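Local structure of cycloserine biosynthesis protein DcsG (Streptomyces lavendulae, 6JIL) at residues Val86-Asp91 / Val241-Leu246; Ala231-Ala236 / Gly253-Val258; Arg122-Ala127 / Val172-Tyr177. The protein catalyses the ATP- and magnesium-dependent cyclisation of O-ureido-D-serine to the antibiotic D-cycloserine, acting as a monomeric ATP-grasp ligase. All coordinates share one frame; numbering follows the deposited sequence.

Interaction 1: Val86-Asp91 / Val241-Leu246; sequences VRWALD and VAHLGL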
loop_
_atom_site.group_PDB
_atom_site.type_symbol
_atom_site.label_atom_id
_atom_site.label_comp_id
_atom_site.label_asym_id
_atom_site.label_seq_id
_atom_site.Cartn_x
_atom_site.Cartn_y
_atom_site.Cartn_z
ATOM N N VAL A 86 -3.717 5.613 -9.681
ATOM C CA VAL A 86 -4.442 4.453 -9.183
ATOM C C VAL A 86 -3.914 3.126 -9.729
ATOM O O VAL A 86 -3.595 2.223 -8.955
ATOM C CB VAL A 86 -5.957 4.563 -9.499
ATOM C CG1 VAL A 86 -6.683 3.265 -9.107
ATOM C CG2 VAL A 86 -6.552 5.753 -8.747
ATOM N N ARG A 87 -3.816 3.001 -11.050
ATOM C CA ARG A 87 -3.332 1.758 -11.649
ATOM C C ARG A 87 -1.924 1.418 -11.178
ATOM O O ARG A 87 -1.599 0.256 -10.925
ATOM C CB ARG A 87 -3.313 1.849 -13.182
ATOM C CG ARG A 87 -4.634 2.209 -13.830
ATOM C CD ARG A 87 -4.559 2.080 -15.351
ATOM N NE ARG A 87 -5.460 3.025 -16.010
ATOM C CZ ARG A 87 -5.132 4.274 -16.346
ATOM N NH1 ARG A 87 -3.914 4.739 -16.095
ATOM N NH2 ARG A 87 -6.031 5.069 -16.916
ATOM N N TRP A 88 -1.093 2.448 -11.075
ATOM C CA TRP A 88 0.300 2.299 -10.670
ATOM C C TRP A 88 0.453 1.946 -9.184
ATOM O O TRP A 88 1.281 1.104 -8.821
ATOM C CB TRP A 88 1.054 3.598 -10.971
ATOM C CG TRP A 88 2.549 3.497 -10.862
ATOM C CD1 TRP A 88 3.393 2.882 -11.738
ATOM C CD2 TRP A 88 3.371 4.006 -9.807
ATOM N NE1 TRP A 88 4.685 2.974 -11.295
ATOM C CE2 TRP A 88 4.704 3.658 -10.112
ATOM C CE3 TRP A 88 3.112 4.721 -8.633
ATOM C CZ2 TRP A 88 5.779 3.998 -9.285
ATOM C CZ3 TRP A 88 4.183 5.060 -7.806
ATOM C CH2 TRP A 88 5.502 4.695 -8.141
ATOM N N ALA A 89 -0.361 2.580 -8.340
ATOM C CA ALA A 89 -0.297 2.379 -6.899
ATOM C C ALA A 89 -0.866 1.059 -6.426
ATOM O O ALA A 89 -0.513 0.590 -5.353
ATOM C CB ALA A 89 -1.002 3.533 -6.176
ATOM N N LEU A 90 -1.747 0.457 -7.216
ATOM C CA LEU A 90 -2.351 -0.818 -6.832
ATOM C C LEU A 90 -1.613 -2.040 -7.356
ATOM O O LEU A 90 -2.191 -3.122 -7.454
ATOM C CB LEU A 90 -3.809 -0.880 -7.287
ATOM C CG LEU A 90 -4.809 -0.181 -6.369
ATOM C CD1 LEU A 90 -4.426 1.262 -6.230
ATOM C CD2 LEU A 90 -6.218 -0.316 -6.928
ATOM N N ASP A 91 -0.339 -1.870 -7.691
ATOM C CA ASP A 91 0.477 -2.975 -8.195
ATOM C C ASP A 91 1.910 -2.796 -7.711
ATOM O O ASP A 91 2.604 -1.874 -8.135
ATOM C CB ASP A 91 0.429 -3.017 -9.724
ATOM C CG ASP A 91 1.223 -4.179 -10.308
ATOM O OD1 ASP A 91 0.956 -4.545 -11.474
ATOM O OD2 ASP A 91 2.118 -4.717 -9.621
ATOM N N VAL A 241 6.111 11.020 -7.688
ATOM C CA VAL A 241 5.651 12.254 -8.298
ATOM C C VAL A 241 6.307 12.440 -9.664
ATOM O O VAL A 241 5.637 12.769 -10.640
ATOM C CB VAL A 241 5.985 13.466 -7.405
ATOM C CG1 VAL A 241 5.707 14.761 -8.154
ATOM C CG2 VAL A 241 5.163 13.406 -6.125
ATOM N N ALA A 242 7.618 12.218 -9.722
ATOM C CA ALA A 242 8.386 12.366 -10.957
ATOM C C ALA A 242 8.003 11.334 -12.019
ATOM O O ALA A 242 7.787 11.668 -13.185
ATOM C CB ALA A 242 9.878 12.260 -10.649
ATOM N N HIS A 243 7.921 10.079 -11.599
ATOM C CA HIS A 243 7.583 8.983 -12.491
ATOM C C HIS A 243 6.249 9.156 -13.204
ATOM O O HIS A 243 6.140 8.880 -14.397
ATOM C CB HIS A 243 7.554 7.674 -11.713
ATOM C CG HIS A 243 7.215 6.489 -12.555
ATOM N ND1 HIS A 243 8.112 5.923 -13.436
ATOM C CD2 HIS A 243 6.064 5.787 -12.683
ATOM C CE1 HIS A 243 7.526 4.924 -14.071
ATOM N NE2 HIS A 243 6.285 4.821 -13.634
ATOM N N LEU A 244 5.236 9.605 -12.468
ATOM C CA LEU A 244 3.895 9.783 -13.016
ATOM C C LEU A 244 3.640 11.174 -13.574
ATOM O O LEU A 244 2.573 11.432 -14.138
ATOM C CB LEU A 244 2.854 9.465 -11.939
ATOM C CG LEU A 244 2.829 8.013 -11.452
ATOM C CD1 LEU A 244 1.991 7.895 -10.196
ATOM C CD2 LEU A 244 2.285 7.127 -12.551
ATOM N N GLY A 245 4.615 12.065 -13.415
ATOM C CA GLY A 245 4.467 13.422 -13.913
ATOM C C GLY A 245 3.432 14.227 -13.149
ATOM O O GLY A 245 2.813 15.134 -13.695
ATOM N N LEU A 246 3.244 13.897 -11.877
ATOM C CA LEU A 246 2.272 14.595 -11.050
ATOM C C LEU A 246 2.625 16.069 -10.859
ATOM O O LEU A 246 3.777 16.420 -10.595
ATOM C CB LEU A 246 2.145 13.885 -9.699
ATOM C CG LEU A 246 0.970 12.910 -9.544
ATOM C CD1 LEU A 246 0.806 12.047 -10.776
ATOM C CD2 LEU A 246 1.202 12.057 -8.313
#
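Trp88 and Leu244, whose CA atoms lie 8.6 Å apart, mark the closest backbone approach between these segments of helices 83-89 and 227-244, so the gap is bridged by side chains alone. The indole does most of this work. With CG anti to the backbone N (chi1 -168°) it reaches across to the longer helix, where His243 and Leu244 come up against the same ring face. His243 CD2 stands 3.3 Å above the indole plane near its rim. The imidazole and the five-membered ring of Trp88 are tilted by 30° with centroids 4.7 Å apart, a near-parallel pair slid so far apart that the rings barely overlap. Leu244 uses both methyls: its CD1 sits 3.7 Å from Trp88 CE3, while Leu244 CD2 lies over the face near Trp88 CG and CB. Just beyond, Gly245, with a positive phi (69°), forms a Schellman motif.

Trp88 NE1 approaches His243 NE2 to 3.4 Å, but the angle is too poor for a hydrogen bond, and the indole N-H is instead given to Asp97. The chemistry across this surface contact is therefore dispersive: the imidazole and the leucine methyls make van der Waals contact with the indole, and no hydrogen bond links the two segments.

Interaction 2: Ala231-Ala236 / Gly253-Val258; sequences AVAAAA and GRVDLV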
loop_
_atom_site.group_PDB
_atom_site.type_symbol
_atom_site.label_atom_id
_atom_site.label_comp_id
_atom_site.label_asym_id
_atom_site.label_seq_id
_atom_site.Cartn_x
_atom_site.Cartn_y
_atom_site.Cartn_z
ATOM N N ALA A 231 13.917 10.398 5.322
ATOM C CA ALA A 231 14.650 10.748 4.114
ATOM C C ALA A 231 14.332 9.752 2.992
ATOM O O ALA A 231 14.109 10.144 1.847
ATOM C CB ALA A 231 16.142 10.764 4.400
ATOM N N VAL A 232 14.305 8.464 3.320
ATOM C CA VAL A 232 14.011 7.452 2.319
ATOM C C VAL A 232 12.550 7.554 1.884
ATOM O O VAL A 232 12.249 7.544 0.690
ATOM C CB VAL A 232 14.308 6.024 2.852
ATOM C CG1 VAL A 232 13.704 4.981 1.925
ATOM C CG2 VAL A 232 15.810 5.807 2.941
ATOM N N ALA A 233 11.646 7.664 2.850
ATOM C CA ALA A 233 10.225 7.772 2.553
ATOM C C ALA A 233 9.945 8.926 1.598
ATOM O O ALA A 233 9.187 8.777 0.644
ATOM C CB ALA A 233 9.436 7.971 3.845
ATOM N N ALA A 234 10.550 10.080 1.871
ATOM C CA ALA A 234 10.364 11.271 1.042
ATOM C C ALA A 234 10.929 11.089 -0.357
ATOM O O ALA A 234 10.449 11.715 -1.304
ATOM C CB ALA A 234 11.012 12.486 1.705
ATOM N N ALA A 235 11.957 10.254 -0.487
ATOM C CA ALA A 235 12.555 9.998 -1.801
ATOM C C ALA A 235 11.598 9.133 -2.602
ATOM O O ALA A 235 11.405 9.350 -3.797
ATOM C CB ALA A 235 13.891 9.289 -1.655
ATOM N N ALA A 236 11.001 8.151 -1.929
ATOM C CA ALA A 236 10.055 7.257 -2.566
ATOM C C ALA A 236 8.875 8.059 -3.118
ATOM O O ALA A 236 8.404 7.802 -4.224
ATOM C CB ALA A 236 9.565 6.221 -1.565
ATOM N N GLY A 253 0.048 9.577 1.682
ATOM C CA GLY A 253 0.724 8.365 1.278
ATOM C C GLY A 253 1.387 7.752 2.484
ATOM O O GLY A 253 1.619 8.426 3.479
ATOM N N ARG A 254 1.674 6.464 2.405
ATOM C CA ARG A 254 2.335 5.779 3.492
ATOM C C ARG A 254 3.467 4.988 2.867
ATOM O O ARG A 254 3.273 4.305 1.858
ATOM C CB ARG A 254 1.373 4.829 4.213
ATOM C CG ARG A 254 1.865 4.425 5.604
ATOM C CD ARG A 254 0.979 3.369 6.280
ATOM N NE ARG A 254 1.190 2.042 5.722
ATOM C CZ ARG A 254 0.302 1.389 4.979
ATOM N NH1 ARG A 254 -0.873 1.940 4.704
ATOM N NH2 ARG A 254 0.594 0.186 4.499
ATOM N N VAL A 255 4.650 5.097 3.455
ATOM C CA VAL A 255 5.814 4.387 2.964
ATOM C C VAL A 255 6.267 3.464 4.076
ATOM O O VAL A 255 6.605 3.928 5.164
ATOM C CB VAL A 255 6.943 5.364 2.620
ATOM C CG1 VAL A 255 8.122 4.614 2.033
ATOM C CG2 VAL A 255 6.434 6.411 1.644
ATOM N N ASP A 256 6.257 2.158 3.812
ATOM C CA ASP A 256 6.668 1.188 4.819
ATOM C C ASP A 256 8.135 0.791 4.634
ATOM O O ASP A 256 8.553 0.362 3.552
ATOM C CB ASP A 256 5.752 -0.036 4.771
ATOM C CG ASP A 256 4.272 0.344 4.859
ATOM O OD1 ASP A 256 3.931 1.313 5.582
ATOM O OD2 ASP A 256 3.445 -0.331 4.210
ATOM N N LEU A 257 8.906 0.944 5.708
ATOM C CA LEU A 257 10.338 0.655 5.701
ATOM C C LEU A 257 10.764 -0.503 6.576
ATOM O O LEU A 257 10.172 -0.752 7.620
ATOM C CB LEU A 257 11.109 1.890 6.166
ATOM C CG LEU A 257 11.383 3.037 5.198
ATOM C CD1 LEU A 257 10.258 3.182 4.207
ATOM C CD2 LEU A 257 11.596 4.311 6.008
ATOM N N VAL A 258 11.810 -1.198 6.141
ATOM C CA VAL A 258 12.384 -2.303 6.897
ATOM C C VAL A 258 13.886 -2.065 6.973
ATOM O O VAL A 258 14.446 -1.345 6.147
ATOM C CB VAL A 258 12.093 -3.684 6.246
ATOM C CG1 VAL A 258 10.604 -3.989 6.333
ATOM C CG2 VAL A 258 12.566 -3.710 4.798
#
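Val255 packs its branched side chain on Ala233, and the flat groups of this pair of segments lie on the other side of the strand, on Arg254 and Asp256. Their CB atoms point away from the helix. The carboxylate of Asp256 sits tilted from the guanidinium plane: NH2 of Arg254 donates to Asp256 OD2 at 2.9 Å, meeting its syn lone pair from a position that leaves the oxygen 23° out of that plane. NE also pairs with Asp256 OD1, although the modelled place of that oxygen is less certain. NH1 turns to Glu271 in a salt bridge and to the carbonyl of Ser276, so these partners, together with Asp256, would restrict the rotation of the group.

Strand 252-259 runs antiparallel between strands 186-192 and 265-271 in the five-stranded sheet of the ATP-grasp fold. Helix 227-244 covers one face of it; the other presents Arg254, an inferred active-site residue, beside the magnesium ligand Glu271. The short axes approach to 8.6 Å with N-to-C directions 129° apart.

On the covered face the small residue Ala233 allows close packing, its CA coming to 5.6 Å from the CA of Val255. Their CB atoms touch at 3.8 Å. Val255 straddles this alanine: CG1, anti to the backbone N (chi1 -177°), extends to 4.2 Å from Ala236 CB, whereas CG2 rests 3.8 Å from the carbonyl oxygen of Ala233. Farther along the strand the contact thins out, with Val232 CG1 4.5 Å from Leu257 CG. Met270 of the neighbouring strand touches both Val255 and Ala236, and Leu189 on the other flank touches Ala233 and Leu257.

Interaction 3: Arg122-Ala127 / Val172-Tyr177; sequences RDFLAA and VILQPY. With ADP (adenosine-5'-diphosphate), chain G.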
loop_
_atom_site.group_PDB
_atom_site.type_symbol
_atom_site.label_atom_id
_atom_site.label_comp_id
_atom_site.label_asym_id
_atom_site.label_seq_id
_atom_site.Cartn_x
_atom_site.Cartn_y
_atom_site.Cartn_z
ATOM N N ARG A 122 13.104 -21.215 -8.805
ATOM C CA ARG A 122 14.460 -21.729 -8.797
ATOM C C ARG A 122 15.484 -20.730 -9.316
ATOM O O ARG A 122 16.576 -20.631 -8.766
ATOM C CB ARG A 122 14.520 -23.045 -9.572
ATOM C CG ARG A 122 13.763 -24.136 -8.829
ATOM C CD ARG A 122 13.863 -25.514 -9.443
ATOM N NE ARG A 122 13.364 -26.505 -8.491
ATOM C CZ ARG A 122 13.047 -27.758 -8.798
ATOM N NH1 ARG A 122 13.170 -28.192 -10.049
ATOM N NH2 ARG A 122 12.597 -28.575 -7.852
ATOM N N ASP A 123 15.149 -19.979 -10.360
ATOM C CA ASP A 123 16.095 -18.993 -10.863
ATOM C C ASP A 123 16.319 -17.965 -9.765
ATOM O O ASP A 123 17.439 -17.524 -9.534
ATOM C CB ASP A 123 15.561 -18.274 -12.100
ATOM C CG ASP A 123 16.497 -17.167 -12.572
ATOM O OD1 ASP A 123 17.577 -17.493 -13.105
ATOM O OD2 ASP A 123 16.165 -15.972 -12.396
ATOM N N PHE A 124 15.228 -17.590 -9.101
ATOM C CA PHE A 124 15.252 -16.614 -8.013
ATOM C C PHE A 124 16.204 -17.031 -6.890
ATOM O O PHE A 124 17.040 -16.240 -6.450
ATOM C CB PHE A 124 13.839 -16.439 -7.445
ATOM C CG PHE A 124 13.785 -15.609 -6.195
ATOM C CD1 PHE A 124 13.992 -14.235 -6.245
ATOM C CD2 PHE A 124 13.542 -16.207 -4.964
ATOM C CE1 PHE A 124 13.959 -13.468 -5.090
ATOM C CE2 PHE A 124 13.506 -15.444 -3.791
ATOM C CZ PHE A 124 13.715 -14.073 -3.857
ATOM N N LEU A 125 16.069 -18.272 -6.432
ATOM C CA LEU A 125 16.916 -18.790 -5.364
ATOM C C LEU A 125 18.359 -18.933 -5.826
ATOM O O LEU A 125 19.289 -18.820 -5.024
ATOM C CB LEU A 125 16.386 -20.141 -4.882
ATOM C CG LEU A 125 15.035 -20.036 -4.179
ATOM C CD1 LEU A 125 14.431 -21.414 -3.943
ATOM C CD2 LEU A 125 15.234 -19.290 -2.870
ATOM N N ALA A 126 18.538 -19.178 -7.120
ATOM C CA ALA A 126 19.864 -19.338 -7.695
ATOM C C ALA A 126 20.587 -18.003 -7.707
ATOM O O ALA A 126 21.796 -17.942 -7.497
ATOM C CB ALA A 126 19.754 -19.884 -9.115
ATOM N N ALA A 127 19.838 -16.935 -7.951
ATOM C CA ALA A 127 20.397 -15.593 -7.991
ATOM C C ALA A 127 20.659 -15.074 -6.586
ATOM O O ALA A 127 21.471 -14.169 -6.387
ATOM C CB ALA A 127 19.443 -14.660 -8.714
ATOM N N VAL A 172 3.326 -11.944 -9.725
ATOM C CA VAL A 172 3.803 -12.372 -8.416
ATOM C C VAL A 172 5.183 -11.827 -8.131
ATOM O O VAL A 172 6.046 -11.799 -9.007
ATOM C CB VAL A 172 3.852 -13.915 -8.318
ATOM C CG1 VAL A 172 4.396 -14.346 -6.961
ATOM C CG2 VAL A 172 2.457 -14.487 -8.538
ATOM N N ILE A 173 5.387 -11.384 -6.898
ATOM C CA ILE A 173 6.675 -10.853 -6.496
ATOM C C ILE A 173 7.382 -11.817 -5.560
ATOM O O ILE A 173 6.776 -12.367 -4.646
ATOM C CB ILE A 173 6.524 -9.465 -5.811
ATOM C CG1 ILE A 173 6.362 -8.386 -6.881
ATOM C CG2 ILE A 173 7.736 -9.154 -4.950
ATOM C CD1 ILE A 173 6.187 -7.004 -6.329
ATOM N N LEU A 174 8.667 -12.036 -5.823
ATOM C CA LEU A 174 9.499 -12.906 -5.002
ATOM C C LEU A 174 10.536 -12.010 -4.340
ATOM O O LEU A 174 11.203 -11.231 -5.018
ATOM C CB LEU A 174 10.215 -13.950 -5.869
ATOM C CG LEU A 174 9.361 -14.923 -6.687
ATOM C CD1 LEU A 174 10.265 -15.856 -7.488
ATOM C CD2 LEU A 174 8.466 -15.722 -5.762
ATOM N N GLN A 175 10.659 -12.097 -3.020
ATOM C CA GLN A 175 11.647 -11.288 -2.309
ATOM C C GLN A 175 12.338 -12.110 -1.239
ATOM O O GLN A 175 11.756 -13.031 -0.673
ATOM C CB GLN A 175 11.006 -10.086 -1.596
ATOM C CG GLN A 175 10.109 -9.202 -2.420
ATOM C CD GLN A 175 9.469 -8.104 -1.586
ATOM O OE1 GLN A 175 8.911 -8.364 -0.521
ATOM N NE2 GLN A 175 9.540 -6.872 -2.071
ATOM N N PRO A 176 13.604 -11.793 -0.957
ATOM C CA PRO A 176 14.271 -12.561 0.088
ATOM C C PRO A 176 13.635 -12.096 1.393
ATOM O O PRO A 176 13.189 -10.954 1.486
ATOM C CB PRO A 176 15.720 -12.111 -0.028
ATOM C CG PRO A 176 15.598 -10.701 -0.534
ATOM C CD PRO A 176 14.533 -10.845 -1.596
ATOM N N TYR A 177 13.569 -12.971 2.387
ATOM C CA TYR A 177 12.996 -12.587 3.666
ATOM C C TYR A 177 13.987 -11.703 4.423
ATOM O O TYR A 177 15.103 -12.134 4.721
ATOM C CB TYR A 177 12.681 -13.817 4.520
ATOM C CG TYR A 177 11.909 -13.455 5.760
ATOM C CD1 TYR A 177 10.532 -13.233 5.702
ATOM C CD2 TYR A 177 12.556 -13.250 6.975
ATOM C CE1 TYR A 177 9.822 -12.807 6.823
ATOM C CE2 TYR A 177 11.854 -12.820 8.105
ATOM C CZ TYR A 177 10.489 -12.598 8.020
ATOM O OH TYR A 177 9.790 -12.145 9.115
HETATM P PB ADP G . 0.662 -6.137 2.008
HETATM O O1B ADP G . 0.838 -5.546 3.499
HETATM O O2B ADP G . 0.258 -5.017 1.053
HETATM O O3B ADP G . -0.443 -7.216 2.032
HETATM P PA ADP G . 3.358 -6.542 2.376
HETATM O O1A ADP G . 4.497 -6.258 1.505
HETATM O O2A ADP G . 3.174 -5.305 3.357
HETATM O O3A ADP G . 2.046 -6.796 1.437
HETATM O "O5'" ADP G . 3.668 -7.900 3.181
HETATM C "C5'" ADP G . 2.779 -8.012 4.293
HETATM C "C4'" ADP G . 3.600 -8.363 5.540
HETATM O "O4'" ADP G . 4.428 -9.518 5.279
HETATM C "C3'" ADP G . 4.531 -7.219 5.926
HETATM O "O3'" ADP G . 3.904 -6.305 6.817
HETATM C "C2'" ADP G . 5.729 -7.943 6.546
HETATM O "O2'" ADP G . 5.557 -8.142 7.953
HETATM C "C1'" ADP G . 5.785 -9.275 5.764
HETATM N N9 ADP G . 6.759 -9.207 4.638
HETATM C C8 ADP G . 6.473 -9.120 3.297
HETATM N N7 ADP G . 7.565 -9.137 2.592
HETATM C C5 ADP G . 8.627 -9.232 3.418
HETATM C C6 ADP G . 10.010 -9.505 3.230
HETATM N N6 ADP G . 10.565 -9.512 1.958
HETATM N N1 ADP G . 10.767 -9.775 4.310
HETATM C C2 ADP G . 10.255 -9.797 5.542
HETATM N N3 ADP G . 8.965 -9.555 5.766
HETATM C C4 ADP G . 8.125 -9.272 4.752
#
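Phe124 and Leu174 bring the helix and strand closest, their CA atoms 7.5 Å apart, while the short axes of 122-127 and 172-176 pass at 9.7 Å. The two run in nearly the same direction, 26° from parallel, so the helix segment runs roughly along the strand. One aromatic ring fills most of the separation. Phe124 holds CG anti to the backbone N (chi1 172°), which sends the ring down onto the strand. Leu174 CB then sits almost exactly over the ring centre, 3.7 Å from the centroid and only 8° off the normal, a clear CH-pi contact. Its CD1 branch reaches back to Phe124 CB at 3.6 Å. The far rim of the ring is used as well: CZ abuts the peptide joining Gln175 to Pro176, with Pro176 N 3.7 Å away at the edge and in the ring plane. Phe134 and Thr109, from the strands on either side, add to the surroundings of the ring.

The same strand turns its other side to the nucleotide. The adenine amino group N6 donates to Gln175 OE1 at 3.2 Å and to Pro176 O at 3.0 Å. Gln175 OE1 also accepts from Lys137 NZ and NE2 is bonded to Thr108, which settles the amide orientation. ADP C2 lies over one face of the Tyr177 ring, toward its rim, 3.3 Å from Tyr177 CE1, and the tyrosine hydroxyl is tied to Asp182. Arg149 makes a cation-pi contact with this ring. Thus the helix packs on one side of a four-stranded antiparallel sheet whose other side, at the end of strand 172-176, holds the adenine, the arrangement of the nucleotide-binding subdomain in ATP-grasp enzymes, where ATP is held between two sheets.

In the fold
From the N terminus, 86-91 opens the longest loop, which interaction 1 closes only when 241-246 arrives 150 residues later. Interaction 3 begins and ends within that span, 122-127 meeting 172-177, and packs helix 117-127 on the sheet whose other side holds the adenine. Next, 231-236 opens interaction 2, which 253-258 closes after 241-246 has passed, so interactions 1 and 2 cross. Both draw on helix 227-244: one part lies on the five-stranded sheet that carries Arg254, and its end meets helix 83-89. Interactions 2 and 3, with centres 23 Å apart, belong to the two antiparallel sheets between which the nucleotide is bound.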